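Local coordinates for alpha-1,3-glucanase (Paenibacillus glycanilyticus, PDB 6K0P), which hydrolyses alpha-1,3-linked glucan as a glycoside hydrolase of family 87, by means of a catalytic domain that binds glucose units in several places, at residues A[391-395]-A[425-429]; A[503-509]-A[536-540]. The protein carries 1 engineered substitution. One frame throughout, in Å; residues are numbered along the deposited sequence. Where two conformers were deposited one is given.

Contact 1 of 2, residues A[391-395]-A[425-429]. With ACY (acetic acid), chain L.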
loop_
_atom_site.group_PDB
_atom_site.type_symbol
_atom_site.label_atom_id
_atom_site.label_comp_id
_atom_site.label_asym_id
_atom_site.label_seq_id
_atom_site.Cartn_x
_atom_site.Cartn_y
_atom_site.Cartn_z
ATOM N N VAL A 391 -5.640 9.517 6.870
ATOM C CA VAL A 391 -5.744 10.969 6.803
ATOM C C VAL A 391 -5.678 11.516 8.222
ATOM O O VAL A 391 -6.487 11.139 9.082
ATOM C CB VAL A 391 -6.997 11.436 6.038
ATOM C CG1 VAL A 391 -8.277 10.896 6.644
ATOM C CG2 VAL A 391 -7.032 12.960 5.930
ATOM N N TYR A 392 -4.691 12.366 8.472
ATOM C CA TYR A 392 -4.438 12.943 9.784
ATOM C C TYR A 392 -4.698 14.441 9.669
ATOM O O TYR A 392 -3.829 15.200 9.226
ATOM C CB TYR A 392 -3.003 12.648 10.213
ATOM C CG TYR A 392 -2.638 11.170 10.223
ATOM C CD1 TYR A 392 -2.927 10.366 11.321
ATOM C CD2 TYR A 392 -2.000 10.586 9.131
ATOM C CE1 TYR A 392 -2.583 9.017 11.331
ATOM C CE2 TYR A 392 -1.651 9.245 9.137
ATOM C CZ TYR A 392 -1.948 8.467 10.228
ATOM O OH TYR A 392 -1.611 7.128 10.226
ATOM N N GLY A 393 -5.903 14.865 10.059
ATOM C CA GLY A 393 -6.289 16.264 9.941
ATOM C C GLY A 393 -6.413 16.705 8.489
ATOM O O GLY A 393 -6.447 15.906 7.555
ATOM N N GLY A 394 -6.487 18.019 8.315
ATOM C CA GLY A 394 -6.585 18.620 6.997
ATOM C C GLY A 394 -7.973 19.187 6.762
ATOM O O GLY A 394 -8.876 19.062 7.591
ATOM N N SER A 395 -8.128 19.818 5.601
ATOM C CA SER A 395 -9.402 20.420 5.235
ATOM C C SER A 395 -9.569 20.322 3.727
ATOM O O SER A 395 -8.608 20.526 2.978
ATOM C CB SER A 395 -9.485 21.883 5.709
ATOM O OG SER A 395 -10.786 22.421 5.497
ATOM N N LEU A 425 -3.461 21.662 13.678
ATOM C CA LEU A 425 -4.779 22.091 14.118
ATOM C C LEU A 425 -5.831 21.000 13.974
ATOM O O LEU A 425 -6.998 21.237 14.292
ATOM C CB LEU A 425 -5.213 23.325 13.322
ATOM C CG LEU A 425 -4.149 24.424 13.227
ATOM C CD1 LEU A 425 -4.473 25.404 12.105
ATOM C CD2 LEU A 425 -4.033 25.146 14.555
ATOM N N GLY A 426 -5.456 19.813 13.506
ATOM C CA GLY A 426 -6.451 18.775 13.292
ATOM C C GLY A 426 -7.206 18.984 11.988
ATOM O O GLY A 426 -6.653 19.448 10.992
ATOM N N PHE A 427 -8.487 18.617 11.998
ATOM C CA PHE A 427 -9.324 18.813 10.824
ATOM C C PHE A 427 -9.860 20.239 10.792
ATOM O O PHE A 427 -10.085 20.863 11.832
ATOM C CB PHE A 427 -10.480 17.804 10.797
ATOM C CG PHE A 427 -10.026 16.405 10.505
ATOM C CD1 PHE A 427 -9.810 16.006 9.202
ATOM C CD2 PHE A 427 -9.748 15.515 11.534
ATOM C CE1 PHE A 427 -9.363 14.718 8.916
ATOM C CE2 PHE A 427 -9.297 14.225 11.259
ATOM C CZ PHE A 427 -9.095 13.827 9.944
ATOM N N GLY A 428 -10.063 20.747 9.582
ATOM C CA GLY A 428 -10.508 22.108 9.363
ATOM C C GLY A 428 -11.998 22.212 9.110
ATOM O O GLY A 428 -12.786 21.338 9.487
ATOM N N ASP A 429 -12.387 23.301 8.445
ATOM C CA ASP A 429 -13.795 23.668 8.316
ATOM C C ASP A 429 -14.454 23.165 7.040
ATOM O O ASP A 429 -15.661 23.387 6.858
ATOM C CB ASP A 429 -13.956 25.186 8.430
ATOM C CG ASP A 429 -13.803 25.670 9.857
ATOM O OD1 ASP A 429 -13.633 24.826 10.766
ATOM O OD2 ASP A 429 -13.852 26.898 10.068
HETATM C C ACY L . -10.460 25.715 6.492
HETATM O O ACY L . -10.590 25.103 5.370
HETATM O OXT ACY L . -10.694 25.237 7.596
HETATM C CH3 ACY L . -9.973 27.169 6.329
#
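Gly394 O is gripped twice by the facing loop: Gly428 N donates a hydrogen bond to it at 2.9 Å, and Phe427 CA points a C-H at the same Gly394 O from 3.3 Å. A second hydrogen bond, from Gly394 N to Gly426 O at 3.0 Å, completes a single beta bridge just past the end of strand 389-392. Next to this bridge the Phe427 ring lies with one face under Gly393, whose CA stands 3.5 Å from the ring centroid and almost on the ring normal, a clear CH-pi contact. With CG anti to the carbonyl carbon (chi1 -71°), the ring is laid back along the strand end, and its CE1 comes within 4.2 Å of Val391 CG2. Ile415, Thr432 and Ile474 also touch Phe427. Replacing the ring by an alanine side chain is likely to open a gap beside Gly393 and leave its CA without the CH-pi partner. Tyr392 turns away from the loop and meets Phe420, a residue of a sugar pocket. Farther along, an acetate, probably from the crystallisation liquor, joins the two segments: Ser395 OG donates to its O at 2.7 Å, and Asp429 N donates to its OXT. The Asp429 carboxylate instead pairs with Lys475. The loop is thus joined to the strand end by main-chain bonds and an aromatic face, while a hydroxyl and a backbone N-H, one from each segment, hydrogen-bond to the two oxygens of one small ligand.

Contact 2 of 2, residues A[503-509]-A[536-540]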
loop_
_atom_site.group_PDB
_atom_site.type_symbol
_atom_site.label_atom_id
_atom_site.label_comp_id
_atom_site.label_asym_id
_atom_site.label_seq_id
_atom_site.Cartn_x
_atom_site.Cartn_y
_atom_site.Cartn_z
ATOM N N VAL A 503 -14.975 17.080 20.906
ATOM C CA VAL A 503 -16.340 16.803 20.464
ATOM C C VAL A 503 -16.344 16.626 18.947
ATOM O O VAL A 503 -16.105 17.581 18.202
ATOM C CB VAL A 503 -17.311 17.904 20.906
ATOM C CG1 VAL A 503 -18.689 17.664 20.315
ATOM C CG2 VAL A 503 -17.391 17.950 22.429
ATOM N N MET A 504 -16.623 15.406 18.486
ATOM C CA MET A 504 -16.746 15.146 17.050
ATOM C C MET A 504 -17.983 15.850 16.502
ATOM O O MET A 504 -19.088 15.651 17.009
ATOM C CB MET A 504 -16.913 13.646 16.808
ATOM C CG MET A 504 -15.781 12.780 17.303
ATOM S SD MET A 504 -15.955 11.122 16.617
ATOM C CE MET A 504 -14.602 10.305 17.473
ATOM N N GLN A 505 -17.812 16.638 15.435
ATOM C CA GLN A 505 -18.922 17.353 14.814
ATOM C C GLN A 505 -18.937 17.098 13.315
ATOM O O GLN A 505 -17.886 16.932 12.686
ATOM C CB GLN A 505 -18.851 18.857 15.105
ATOM C CG GLN A 505 -19.001 19.162 16.591
ATOM C CD GLN A 505 -19.128 20.645 16.888
ATOM O OE1 GLN A 505 -18.436 21.466 16.298
ATOM N NE2 GLN A 505 -20.021 20.995 17.803
ATOM N N ASN A 506 -20.142 17.080 12.743
ATOM C CA ASN A 506 -20.333 16.839 11.307
ATOM C C ASN A 506 -19.600 15.584 10.837
ATOM O O ASN A 506 -18.809 15.622 9.891
ATOM C CB ASN A 506 -19.928 18.048 10.462
ATOM C CG ASN A 506 -20.808 19.250 10.703
ATOM O OD1 ASN A 506 -21.910 19.129 11.244
ATOM N ND2 ASN A 506 -20.332 20.420 10.287
ATOM N N ILE A 507 -19.856 14.475 11.520
ATOM C CA ILE A 507 -19.363 13.156 11.126
ATOM C C ILE A 507 -20.556 12.410 10.556
ATOM O O ILE A 507 -21.499 12.094 11.290
ATOM C CB ILE A 507 -18.776 12.388 12.317
ATOM C CG1 ILE A 507 -17.863 13.278 13.170
ATOM C CG2 ILE A 507 -18.079 11.100 11.841
ATOM C CD1 ILE A 507 -16.618 13.778 12.449
ATOM N N ARG A 508 -20.540 12.128 9.256
ATOM C CA ARG A 508 -21.693 11.527 8.601
ATOM C C ARG A 508 -21.262 10.318 7.791
ATOM O O ARG A 508 -20.201 10.332 7.159
ATOM C CB ARG A 508 -22.390 12.522 7.677
ATOM C CG ARG A 508 -22.827 13.805 8.372
ATOM C CD ARG A 508 -21.761 14.875 8.232
ATOM N NE ARG A 508 -21.729 15.394 6.869
ATOM C CZ ARG A 508 -20.682 16.001 6.318
ATOM N NH1 ARG A 508 -19.559 16.163 7.008
ATOM N NH2 ARG A 508 -20.768 16.447 5.071
ATOM N N VAL A 509 -22.105 9.286 7.815
ATOM C CA VAL A 509 -21.866 8.010 7.147
ATOM C C VAL A 509 -23.095 7.723 6.296
ATOM O O VAL A 509 -24.215 7.723 6.819
ATOM C CB VAL A 509 -21.648 6.888 8.177
ATOM C CG1 VAL A 509 -21.287 5.581 7.498
ATOM C CG2 VAL A 509 -20.566 7.286 9.198
ATOM N N TYR A 536 -16.978 11.295 22.295
ATOM C CA TYR A 536 -17.650 12.573 22.508
ATOM C C TYR A 536 -18.123 13.148 21.183
ATOM O O TYR A 536 -17.346 13.237 20.223
ATOM C CB TYR A 536 -16.714 13.575 23.188
ATOM C CG TYR A 536 -16.664 13.390 24.687
ATOM C CD1 TYR A 536 -16.068 12.262 25.253
ATOM C CD2 TYR A 536 -17.229 14.334 25.535
ATOM C CE1 TYR A 536 -16.037 12.089 26.630
ATOM C CE2 TYR A 536 -17.208 14.160 26.910
ATOM C CZ TYR A 536 -16.612 13.042 27.446
ATOM O OH TYR A 536 -16.590 12.890 28.817
ATOM N N GLY A 537 -19.386 13.564 21.144
ATOM C CA GLY A 537 -19.955 14.208 19.976
ATOM C C GLY A 537 -21.050 13.355 19.378
ATOM O O GLY A 537 -22.050 13.066 20.039
ATOM N N GLY A 538 -20.883 12.930 18.137
ATOM C CA GLY A 538 -21.860 12.035 17.550
ATOM C C GLY A 538 -21.550 11.795 16.089
ATOM O O GLY A 538 -20.578 12.323 15.537
ATOM N N ALA A 539 -22.395 10.970 15.473
ATOM C CA ALA A 539 -22.288 10.696 14.047
ATOM C C ALA A 539 -23.664 10.348 13.508
ATOM O O ALA A 539 -24.495 9.783 14.224
ATOM C CB ALA A 539 -21.314 9.541 13.758
ATOM N N SER A 540 -23.891 10.684 12.242
ATOM C CA SER A 540 -25.142 10.390 11.557
ATOM C C SER A 540 -24.949 9.226 10.597
ATOM O O SER A 540 -23.887 9.081 9.984
ATOM C CB SER A 540 -25.620 11.610 10.773
ATOM O OG SER A 540 -25.837 12.711 11.636
HETATM O O HOH W 1 -21.502 14.359 13.916
#
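Strand 507-509 runs parallel to strand 537-540, their axes 4.6 Å apart at closest and inclined by 27°, the stacking of successive coils in the right-handed parallel beta-helix of the pectate-lyase-like clan. Ile507 O accepts from Ser540 N at 2.9 Å, and Ser540 O in turn accepts from Val509 N at 2.8 Å. Before the corner at Asn506, Met504 N bonds to Tyr536 O, whereas the bond from Gly538 N to Met504 O is weak. At the corner itself a water stands between the backbones, accepting from Ile507 N at 2.9 Å and donating to Gly538 O at 2.8 Å, so the coils stay linked where the chain bends away from its neighbour.

On the buried side, Ile507 CG2 lies 4.1 Å from Ala539 CB, and Phe494 of strand 490-496 touches both residues. Met504 sets its CG beside Tyr536 O at 3.3 Å, then extends away from the 536-540 segment, its side chain touching Ile474 and Phe563. Val503 rests CG1 on the CA of Gly537, where a side chain would collide with Met504 O. The other side of the sheet is more polar: Ser540 and Arg508 sit next to each other, CB of the serine beside CG of the arginine. Arg508 bends sharply at its second torsion (chi2 94°), which turns the guanidinium back toward its own corner. There NH2 forms a salt bridge with Asp431, while Arg508 NH1 donates to Asn506 O at 3.0 Å, the oxygen lying at the guanidinium edge and only 5° out of its plane.

Overall arrangement
Both contacts belong to the same beta-helix, their centres 14 Å apart and their nearest atoms about 7 Å apart. Contact 1 is the more buried, although it joins a strand end to a loop; contact 2 couples successive coils and is only partly buried. The chemistry differs accordingly: an aromatic face on glycine backbone and a single bridge in the first, a parallel ladder with a water at its corner in the second. They are indirectly related through residues between them. Asn476 bonds through ND2 to Gly428 O and through OD1 to Asn506 ND2, and Ile474 touches both Phe427 and Met504. The side chain of Tyr392 in contact 1 lies about 8 Å from a bound glucose, that of Met504 in contact 2 about 11 Å.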